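Local coordinates for SusD homolog (Bacteroides ovatus, PDB 4F53), which probably binds mucin O-glycans as a SusD-family outer-membrane lipoprotein built on a TPR-like helical scaffold, at residues Asp164-Phe178 with Gly188-Lys201. Numbering follows the deposited sequence. Where two conformers were deposited one is given.
Sequences DNIITVLGKFGNQSF and GNTSAWYKFANSLK
Helices 164-173 and 190-201 run antiparallel, their axes 8.6 Å apart at closest approach and 153° between directions, with Leu170 facing Tyr194; this is a helical hairpin of the TPR-like scaffold. Two knobs-into-holes pack the helices together. Leu170 drops into the hole formed by Thr190, Trp193, Tyr194 and Ala197, its CD1 lying 3.5 Å from Trp193 O while CD2 meets Thr190 CG2. One turn earlier in the chain, Ile167 sits among Tyr194, Ala197, Asn198 and Lys201: CG1 presses on Ala197 CB, and CD1 reaches the Lys201 CD methylene. The Tyr194 ring stands across the Ile167 side chain at about a right angle and turns its edge to Ile167 O.

At the far end, the fully extended Lys201 chain brings NZ to 2.8 Å from Asp164 OD1, on the syn lone pair; Asp164 OD2 also pairs with Lys219, and Lys201 NZ with Glu227.

Where the chain leaves the first helix, Thr190 OG1 donates to Gln176 O at 2.9 Å, from above the carbonyl plane. Phe178 N donates to Gly188 O at 2.9 Å. Phe178 CG lies between the backbone N and the carbonyl carbon (chi1 59°), which swings the ring over Gly188, whose CA stands 3.5 Å from the ring centroid in a CH-pi contact, while the ring edge meets Trp193, whose NE1 bonds Asp183. Without this ring, as with an alanine here, Gly188 CA would probably lose the face over it and Trp193 CD1 and NE1 their aromatic neighbour. Nearby, a water lies 3.0 Å from both Gln176 O and Asn189 OD1, and Ser191 OG donates to Asn189 OD1 at 2.8 Å.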
loop_
_atom_site.group_PDB
_atom_site.type_symbol
_atom_site.label_atom_id
_atom_site.label_comp_id
_atom_site.label_asym_id
_atom_site.label_seq_id
_atom_site.Cartn_x
_atom_site.Cartn_y
_atom_site.Cartn_z
ATOM N N ASP A 164 -13.578 -16.765 -3.554
ATOM C CA ASP A 164 -13.611 -18.176 -3.987
ATOM C C ASP A 164 -14.600 -18.385 -5.152
ATOM O O ASP A 164 -14.290 -19.112 -6.094
ATOM C CB ASP A 164 -13.981 -19.106 -2.828
ATOM C CG ASP A 164 -12.789 -19.692 -2.098
ATOM O OD1 ASP A 164 -11.687 -19.713 -2.686
ATOM O OD2 ASP A 164 -12.965 -20.161 -0.946
ATOM N N ASN A 165 -15.760 -17.706 -5.113
ATOM C CA ASN A 165 -16.760 -17.798 -6.178
ATOM C C ASN A 165 -16.291 -17.057 -7.426
ATOM O O ASN A 165 -16.508 -17.563 -8.518
ATOM C CB ASN A 165 -18.135 -17.293 -5.704
ATOM C CG ASN A 165 -18.717 -18.156 -4.591
ATOM O OD1 ASN A 165 -18.549 -19.388 -4.564
ATOM N ND2 ASN A 165 -19.394 -17.531 -3.632
ATOM N N ILE A 166 -15.603 -15.902 -7.266
ATOM C CA ILE A 166 -15.042 -15.106 -8.366
ATOM C C ILE A 166 -13.965 -15.946 -9.072
ATOM O O ILE A 166 -13.942 -16.000 -10.295
ATOM C CB ILE A 166 -14.486 -13.730 -7.855
ATOM C CG1 ILE A 166 -15.615 -12.804 -7.396
ATOM C CG2 ILE A 166 -13.558 -13.023 -8.889
ATOM C CD1 ILE A 166 -15.137 -11.716 -6.429
ATOM N N ILE A 167 -13.093 -16.608 -8.304
ATOM C CA ILE A 167 -12.027 -17.468 -8.835
ATOM C C ILE A 167 -12.655 -18.598 -9.717
ATOM O O ILE A 167 -12.158 -18.860 -10.815
ATOM C CB ILE A 167 -11.163 -18.001 -7.664
ATOM C CG1 ILE A 167 -10.267 -16.871 -7.094
ATOM C CG2 ILE A 167 -10.309 -19.217 -8.094
ATOM C CD1 ILE A 167 -9.689 -17.117 -5.697
ATOM N N THR A 168 -13.752 -19.240 -9.234
ATOM C CA THR A 168 -14.498 -20.297 -9.941
ATOM C C THR A 168 -15.045 -19.744 -11.270
ATOM O O THR A 168 -14.861 -20.380 -12.300
ATOM C CB THR A 168 -15.609 -20.864 -9.035
ATOM O OG1 THR A 168 -14.990 -21.459 -7.884
ATOM C CG2 THR A 168 -16.501 -21.903 -9.748
ATOM N N VAL A 169 -15.664 -18.546 -11.254
ATOM C CA VAL A 169 -16.206 -17.894 -12.453
ATOM C C VAL A 169 -15.063 -17.576 -13.454
ATOM O O VAL A 169 -15.176 -17.925 -14.620
ATOM C CB VAL A 169 -17.046 -16.635 -12.105
ATOM C CG1 VAL A 169 -17.385 -15.820 -13.354
ATOM C CG2 VAL A 169 -18.318 -17.024 -11.356
ATOM N N LEU A 170 -13.965 -16.988 -12.993
ATOM C CA LEU A 170 -12.853 -16.624 -13.879
ATOM C C LEU A 170 -12.165 -17.861 -14.500
ATOM O O LEU A 170 -11.704 -17.781 -15.649
ATOM C CB LEU A 170 -11.832 -15.763 -13.152
ATOM C CG LEU A 170 -12.299 -14.374 -12.702
ATOM C CD1 LEU A 170 -11.230 -13.696 -11.887
ATOM C CD2 LEU A 170 -12.718 -13.502 -13.882
ATOM N N GLY A 171 -12.115 -18.962 -13.732
ATOM C CA GLY A 171 -11.565 -20.250 -14.145
ATOM C C GLY A 171 -12.329 -20.890 -15.291
ATOM O O GLY A 171 -11.702 -21.359 -16.244
ATOM N N LYS A 172 -13.695 -20.886 -15.217
ATOM C CA LYS A 172 -14.517 -21.499 -16.254
ATOM C C LYS A 172 -14.458 -20.708 -17.569
ATOM O O LYS A 172 -14.591 -21.326 -18.620
ATOM C CB LYS A 172 -15.966 -21.763 -15.795
ATOM C CG LYS A 172 -16.879 -20.560 -15.633
ATOM C CD LYS A 172 -18.221 -21.015 -15.084
ATOM C CE LYS A 172 -19.357 -20.125 -15.500
ATOM N NZ LYS A 172 -19.696 -20.274 -16.941
ATOM N N PHE A 173 -14.194 -19.382 -17.536
ATOM C CA PHE A 173 -14.027 -18.596 -18.771
ATOM C C PHE A 173 -12.670 -18.912 -19.413
ATOM O O PHE A 173 -12.500 -18.707 -20.607
ATOM C CB PHE A 173 -14.221 -17.090 -18.544
ATOM C CG PHE A 173 -15.685 -16.775 -18.372
ATOM C CD1 PHE A 173 -16.516 -16.633 -19.475
ATOM C CD2 PHE A 173 -16.254 -16.712 -17.111
ATOM C CE1 PHE A 173 -17.882 -16.412 -19.315
ATOM C CE2 PHE A 173 -17.623 -16.500 -16.953
ATOM C CZ PHE A 173 -18.427 -16.348 -18.054
ATOM N N GLY A 174 -11.756 -19.480 -18.629
ATOM C CA GLY A 174 -10.446 -19.944 -19.064
ATOM C C GLY A 174 -9.673 -19.022 -19.972
ATOM O O GLY A 174 -9.209 -17.961 -19.536
ATOM N N ASN A 175 -9.534 -19.434 -21.242
ATOM C CA ASN A 175 -8.759 -18.671 -22.216
ATOM C C ASN A 175 -9.627 -17.731 -23.075
ATOM O O ASN A 175 -9.101 -17.071 -23.978
ATOM C CB ASN A 175 -7.868 -19.585 -23.057
ATOM C CG ASN A 175 -6.625 -19.995 -22.283
ATOM O OD1 ASN A 175 -5.890 -19.156 -21.715
ATOM N ND2 ASN A 175 -6.389 -21.301 -22.199
ATOM N N GLN A 176 -10.918 -17.583 -22.708
ATOM C CA GLN A 176 -11.821 -16.625 -23.353
ATOM C C GLN A 176 -11.447 -15.213 -22.882
ATOM O O GLN A 176 -10.950 -15.025 -21.762
ATOM C CB GLN A 176 -13.312 -16.923 -23.067
ATOM C CG GLN A 176 -13.806 -18.270 -23.601
ATOM C CD GLN A 176 -15.283 -18.519 -23.350
ATOM O OE1 GLN A 176 -15.824 -18.262 -22.268
ATOM N NE2 GLN A 176 -15.963 -19.090 -24.336
ATOM N N SER A 177 -11.662 -14.235 -23.756
ATOM C CA SER A 177 -11.359 -12.837 -23.480
ATOM C C SER A 177 -12.618 -11.991 -23.545
ATOM O O SER A 177 -13.540 -12.325 -24.276
ATOM C CB SER A 177 -10.325 -12.316 -24.478
ATOM O OG SER A 177 -10.027 -10.941 -24.279
ATOM N N PHE A 178 -12.655 -10.897 -22.783
ATOM C CA PHE A 178 -13.764 -9.940 -22.808
ATOM C C PHE A 178 -13.226 -8.663 -23.470
ATOM O O PHE A 178 -12.042 -8.618 -23.824
ATOM C CB PHE A 178 -14.386 -9.695 -21.428
ATOM C CG PHE A 178 -13.470 -9.156 -20.357
ATOM C CD1 PHE A 178 -12.709 -10.019 -19.570
ATOM C CD2 PHE A 178 -13.436 -7.794 -20.071
ATOM C CE1 PHE A 178 -11.894 -9.519 -18.547
ATOM C CE2 PHE A 178 -12.628 -7.297 -19.044
ATOM C CZ PHE A 178 -11.855 -8.160 -18.296
ATOM N N GLY A 188 -8.829 -7.306 -21.163
ATOM C CA GLY A 188 -9.824 -8.353 -21.349
ATOM C C GLY A 188 -9.314 -9.777 -21.234
ATOM O O GLY A 188 -10.076 -10.701 -21.500
ATOM N N ASN A 189 -8.033 -9.982 -20.824
ATOM C CA ASN A 189 -7.480 -11.321 -20.654
ATOM C C ASN A 189 -7.949 -11.910 -19.301
ATOM O O ASN A 189 -7.342 -11.649 -18.265
ATOM C CB ASN A 189 -5.951 -11.284 -20.768
ATOM C CG ASN A 189 -5.239 -12.621 -20.685
ATOM O OD1 ASN A 189 -5.844 -13.689 -20.659
ATOM N ND2 ASN A 189 -3.916 -12.581 -20.635
ATOM N N THR A 190 -9.028 -12.728 -19.337
ATOM C CA THR A 190 -9.661 -13.358 -18.163
ATOM C C THR A 190 -8.678 -14.220 -17.346
ATOM O O THR A 190 -8.765 -14.223 -16.115
ATOM C CB THR A 190 -10.887 -14.184 -18.594
ATOM O OG1 THR A 190 -11.691 -13.379 -19.458
ATOM C CG2 THR A 190 -11.744 -14.625 -17.421
ATOM N N SER A 191 -7.761 -14.942 -18.017
ATOM C CA SER A 191 -6.789 -15.823 -17.342
ATOM C C SER A 191 -5.793 -15.004 -16.487
ATOM O O SER A 191 -5.330 -15.483 -15.459
ATOM C CB SER A 191 -6.051 -16.690 -18.360
ATOM O OG SER A 191 -5.161 -15.930 -19.160
ATOM N N ALA A 192 -5.493 -13.768 -16.904
ATOM C CA ALA A 192 -4.649 -12.844 -16.144
ATOM C C ALA A 192 -5.380 -12.392 -14.849
ATOM O O ALA A 192 -4.744 -12.253 -13.813
ATOM C CB ALA A 192 -4.277 -11.649 -17.002
ATOM N N TRP A 193 -6.719 -12.245 -14.908
ATOM C CA TRP A 193 -7.591 -11.883 -13.786
ATOM C C TRP A 193 -7.730 -13.039 -12.809
ATOM O O TRP A 193 -7.875 -12.802 -11.613
ATOM C CB TRP A 193 -8.978 -11.414 -14.290
ATOM C CG TRP A 193 -8.948 -9.987 -14.743
ATOM C CD1 TRP A 193 -9.146 -9.528 -16.012
ATOM C CD2 TRP A 193 -8.642 -8.832 -13.938
ATOM N NE1 TRP A 193 -9.002 -8.159 -16.047
ATOM C CE2 TRP A 193 -8.644 -7.713 -14.799
ATOM C CE3 TRP A 193 -8.274 -8.647 -12.585
ATOM C CZ2 TRP A 193 -8.350 -6.422 -14.347
ATOM C CZ3 TRP A 193 -7.974 -7.367 -12.140
ATOM C CH2 TRP A 193 -8.037 -6.272 -13.008
ATOM N N TYR A 194 -7.686 -14.281 -13.326
ATOM C CA TYR A 194 -7.708 -15.532 -12.557
ATOM C C TYR A 194 -6.487 -15.569 -11.652
ATOM O O TYR A 194 -6.627 -15.858 -10.465
ATOM C CB TYR A 194 -7.731 -16.756 -13.503
ATOM C CG TYR A 194 -7.751 -18.089 -12.782
ATOM C CD1 TYR A 194 -8.932 -18.594 -12.241
ATOM C CD2 TYR A 194 -6.587 -18.844 -12.632
ATOM C CE1 TYR A 194 -8.958 -19.821 -11.576
ATOM C CE2 TYR A 194 -6.599 -20.067 -11.952
ATOM C CZ TYR A 194 -7.790 -20.556 -11.435
ATOM O OH TYR A 194 -7.831 -21.760 -10.773
ATOM N N LYS A 195 -5.290 -15.249 -12.210
ATOM C CA LYS A 195 -4.028 -15.200 -11.456
ATOM C C LYS A 195 -4.053 -14.094 -10.427
ATOM O O LYS A 195 -3.569 -14.296 -9.321
ATOM C CB LYS A 195 -2.816 -15.000 -12.394
ATOM C CG LYS A 195 -2.585 -16.181 -13.333
ATOM C CD LYS A 195 -1.254 -16.029 -14.010
ATOM C CE LYS A 195 -1.177 -16.846 -15.269
ATOM N NZ LYS A 195 0.166 -16.730 -15.892
ATOM N N PHE A 196 -4.629 -12.925 -10.780
ATOM C CA PHE A 196 -4.754 -11.763 -9.886
ATOM C C PHE A 196 -5.621 -12.144 -8.673
ATOM O O PHE A 196 -5.214 -11.872 -7.544
ATOM C CB PHE A 196 -5.371 -10.559 -10.658
ATOM C CG PHE A 196 -5.620 -9.295 -9.860
ATOM C CD1 PHE A 196 -6.743 -9.174 -9.046
ATOM C CD2 PHE A 196 -4.734 -8.228 -9.927
ATOM C CE1 PHE A 196 -6.958 -8.009 -8.291
ATOM C CE2 PHE A 196 -4.961 -7.053 -9.199
ATOM C CZ PHE A 196 -6.075 -6.943 -8.396
ATOM N N ALA A 197 -6.816 -12.770 -8.920
ATOM C CA ALA A 197 -7.766 -13.179 -7.886
ATOM C C ALA A 197 -7.138 -14.195 -6.912
ATOM O O ALA A 197 -7.280 -14.014 -5.700
ATOM C CB ALA A 197 -9.027 -13.738 -8.511
ATOM N N ASN A 198 -6.394 -15.202 -7.411
ATOM C CA ASN A 198 -5.712 -16.150 -6.515
ATOM C C ASN A 198 -4.574 -15.464 -5.739
ATOM O O ASN A 198 -4.328 -15.799 -4.585
ATOM C CB ASN A 198 -5.169 -17.346 -7.282
ATOM C CG ASN A 198 -6.226 -18.349 -7.597
ATOM O OD1 ASN A 198 -6.930 -18.839 -6.704
ATOM N ND2 ASN A 198 -6.364 -18.664 -8.875
ATOM N N SER A 199 -3.899 -14.480 -6.364
ATOM C CA SER A 199 -2.818 -13.703 -5.740
ATOM C C SER A 199 -3.390 -12.844 -4.610
ATOM O O SER A 199 -2.747 -12.707 -3.572
ATOM C CB SER A 199 -2.129 -12.843 -6.788
ATOM O OG SER A 199 -1.549 -13.708 -7.756
ATOM N N LEU A 200 -4.631 -12.306 -4.791
ATOM C CA LEU A 200 -5.324 -11.520 -3.768
ATOM C C LEU A 200 -5.704 -12.451 -2.588
ATOM O O LEU A 200 -5.602 -12.076 -1.424
ATOM C CB LEU A 200 -6.585 -10.861 -4.382
ATOM C CG LEU A 200 -7.464 -10.020 -3.436
ATOM C CD1 LEU A 200 -6.724 -8.760 -2.939
ATOM C CD2 LEU A 200 -8.773 -9.630 -4.120
ATOM N N LYS A 201 -6.168 -13.660 -2.912
ATOM C CA LYS A 201 -6.543 -14.673 -1.928
ATOM C C LYS A 201 -5.326 -14.989 -1.028
ATOM O O LYS A 201 -5.478 -15.038 0.184
ATOM C CB LYS A 201 -7.088 -15.931 -2.637
ATOM C CG LYS A 201 -7.449 -17.082 -1.688
ATOM C CD LYS A 201 -8.104 -18.235 -2.470
ATOM C CE LYS A 201 -8.403 -19.443 -1.622
ATOM N NZ LYS A 201 -8.999 -20.536 -2.438
HETATM O O HOH W 1 -8.051 -15.587 -21.193
#